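PDB 1W58: cell division protein FtsZ 1 from Methanocaldococcus jannaschii, which binds GTP and probably hydrolyses it while polymerising into the Z ring, which forms at the future division site and is thought to recruit other division proteins. Local coordinates for residues A285-M290 with A315-G320. Sequence-based numbering, arbitrary orientation.
Sequences ALIHVM and ATIIWG
L286 and I287 run parallel beside I318 and W319, the strand axes 4.6 Å apart and inclined by 14°, and the backbone bonds alternate as parallel pairing requires. I318 lends both its polar backbone atoms: its N donates to A285 O (2.9 Å, N-H...O 167°), and its O accepts from I287 N at 2.8 Å. One step on, G320 N donates to I287 O at 3.1 Å, while V289 N reaches G320 O over a longer 3.3 Å. Between these bonds CA-H groups also lean on carbonyl oxygens, as W319 CA does on I287 O.

The side chains of A285, I287, I317 and W319 share one face. There I287 meets both I317 and W319: with CG1 anti to its carbonyl carbon (chi1 -47°), its extended arm passes obliquely across I317, and CD1 comes to rest 3.6 Å from I317 CG2. Its CB also lies 4.0 Å from W319 CB, while the rest of the W319 side chain packs on A300 and V304 of helix 297-308. Beta-branched I287 and I317 suit an extended backbone, and the same helix sets V307 against I287.

On the other face, L286 and I318 pack on helix 236-243, against M243 and V242 respectively. H288 follows, opposite G320, which has no side chain and sets only backbone across from it; the G320 carbonyl oxygen sits at the imidazole edge near the ring plane, 4.1 Å from CD2. The CG of M290 covers one ring face, NE2 is hydrogen-bonded to T322 OG1, and ND1 makes a weak hydrogen bond to G221 O, so a buried polar ring is both packed and satisfied.

Strand 285-291, helix 297-308 and strand 317-323 thus form a beta-alpha-beta crossover, the parallel pair within the otherwise antiparallel four-stranded sheet of the FtsZ C-terminal domain.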
loop_
_atom_site.group_PDB
_atom_site.type_symbol
_atom_site.label_atom_id
_atom_site.label_comp_id
_atom_site.label_asym_id
_atom_site.label_seq_id
_atom_site.Cartn_x
_atom_site.Cartn_y
_atom_site.Cartn_z
ATOM N N ALA A 285 -22.671 5.209 -26.213
ATOM C CA ALA A 285 -22.887 3.937 -26.858
ATOM C C ALA A 285 -21.677 3.668 -27.722
ATOM O O ALA A 285 -21.045 4.606 -28.191
ATOM C CB ALA A 285 -24.116 4.002 -27.712
ATOM N N LEU A 286 -21.329 2.395 -27.900
ATOM C CA LEU A 286 -20.208 2.032 -28.750
ATOM C C LEU A 286 -20.825 1.132 -29.813
ATOM O O LEU A 286 -21.656 0.270 -29.498
ATOM C CB LEU A 286 -19.110 1.292 -27.967
ATOM C CG LEU A 286 -18.529 2.060 -26.754
ATOM C CD1 LEU A 286 -19.260 1.680 -25.478
ATOM C CD2 LEU A 286 -17.080 1.742 -26.594
ATOM N N ILE A 287 -20.456 1.361 -31.074
ATOM C CA ILE A 287 -20.992 0.571 -32.165
ATOM C C ILE A 287 -19.849 0.046 -33.011
ATOM O O ILE A 287 -18.969 0.801 -33.409
ATOM C CB ILE A 287 -21.953 1.409 -33.053
ATOM C CG1 ILE A 287 -22.929 2.193 -32.174
ATOM C CG2 ILE A 287 -22.786 0.488 -33.926
ATOM C CD1 ILE A 287 -23.876 3.089 -32.935
ATOM N N HIS A 288 -19.848 -1.260 -33.255
ATOM C CA HIS A 288 -18.810 -1.868 -34.064
ATOM C C HIS A 288 -19.478 -2.649 -35.169
ATOM O O HIS A 288 -20.142 -3.651 -34.909
ATOM C CB HIS A 288 -17.961 -2.832 -33.251
ATOM C CG HIS A 288 -16.775 -3.353 -33.996
ATOM N ND1 HIS A 288 -15.961 -4.348 -33.499
ATOM C CD2 HIS A 288 -16.231 -2.977 -35.180
ATOM C CE1 HIS A 288 -14.962 -4.560 -34.342
ATOM N NE2 HIS A 288 -15.104 -3.740 -35.370
ATOM N N VAL A 289 -19.304 -2.185 -36.400
ATOM C CA VAL A 289 -19.881 -2.850 -37.562
ATOM C C VAL A 289 -18.761 -3.645 -38.226
ATOM O O VAL A 289 -17.691 -3.126 -38.509
ATOM C CB VAL A 289 -20.518 -1.809 -38.548
ATOM C CG1 VAL A 289 -19.508 -0.773 -38.938
ATOM C CG2 VAL A 289 -21.044 -2.499 -39.780
ATOM N N MET A 290 -19.003 -4.927 -38.432
ATOM C CA MET A 290 -18.011 -5.803 -39.045
ATOM C C MET A 290 -18.589 -6.424 -40.320
ATOM O O MET A 290 -19.804 -6.618 -40.440
ATOM C CB MET A 290 -17.616 -6.907 -38.056
ATOM C CG MET A 290 -17.069 -6.382 -36.725
ATOM S SD MET A 290 -17.186 -7.574 -35.351
ATOM C CE MET A 290 -18.778 -7.172 -34.688
ATOM N N ALA A 315 -26.679 11.999 -26.805
ATOM C CA ALA A 315 -25.809 10.878 -26.489
ATOM C C ALA A 315 -24.517 10.936 -27.289
ATOM O O ALA A 315 -24.498 11.413 -28.423
ATOM C CB ALA A 315 -26.529 9.568 -26.774
ATOM N N THR A 316 -23.431 10.452 -26.696
ATOM C CA THR A 316 -22.160 10.425 -27.397
ATOM C C THR A 316 -22.023 9.023 -27.943
ATOM O O THR A 316 -22.211 8.061 -27.211
ATOM C CB THR A 316 -20.989 10.682 -26.458
ATOM O OG1 THR A 316 -21.240 11.867 -25.692
ATOM C CG2 THR A 316 -19.701 10.848 -27.264
ATOM N N ILE A 317 -21.715 8.901 -29.226
ATOM C CA ILE A 317 -21.561 7.589 -29.839
ATOM C C ILE A 317 -20.148 7.412 -30.357
ATOM O O ILE A 317 -19.589 8.308 -30.988
ATOM C CB ILE A 317 -22.530 7.385 -31.037
ATOM C CG1 ILE A 317 -23.980 7.407 -30.557
ATOM C CG2 ILE A 317 -22.230 6.082 -31.749
ATOM C CD1 ILE A 317 -24.511 8.798 -30.341
ATOM N N ILE A 318 -19.564 6.258 -30.076
ATOM C CA ILE A 318 -18.225 5.955 -30.550
ATOM C C ILE A 318 -18.430 4.777 -31.473
ATOM O O ILE A 318 -19.115 3.818 -31.113
ATOM C CB ILE A 318 -17.288 5.545 -29.390
ATOM C CG1 ILE A 318 -17.149 6.709 -28.403
ATOM C CG2 ILE A 318 -15.935 5.094 -29.936
ATOM C CD1 ILE A 318 -16.809 8.041 -29.044
ATOM N N TRP A 319 -17.861 4.840 -32.669
ATOM C CA TRP A 319 -18.043 3.745 -33.611
ATOM C C TRP A 319 -16.850 3.492 -34.524
ATOM O O TRP A 319 -15.956 4.334 -34.657
ATOM C CB TRP A 319 -19.294 3.988 -34.463
ATOM C CG TRP A 319 -19.188 5.171 -35.388
ATOM C CD1 TRP A 319 -19.488 6.474 -35.097
ATOM C CD2 TRP A 319 -18.746 5.154 -36.753
ATOM N NE1 TRP A 319 -19.262 7.266 -36.198
ATOM C CE2 TRP A 319 -18.806 6.480 -37.228
ATOM C CE3 TRP A 319 -18.301 4.145 -37.620
ATOM C CZ2 TRP A 319 -18.438 6.826 -38.539
ATOM C CZ3 TRP A 319 -17.934 4.488 -38.918
ATOM C CH2 TRP A 319 -18.005 5.819 -39.364
ATOM N N GLY A 320 -16.846 2.315 -35.141
ATOM C CA GLY A 320 -15.778 1.938 -36.044
ATOM C C GLY A 320 -16.327 0.919 -37.015
ATOM O O GLY A 320 -17.484 0.512 -36.892
#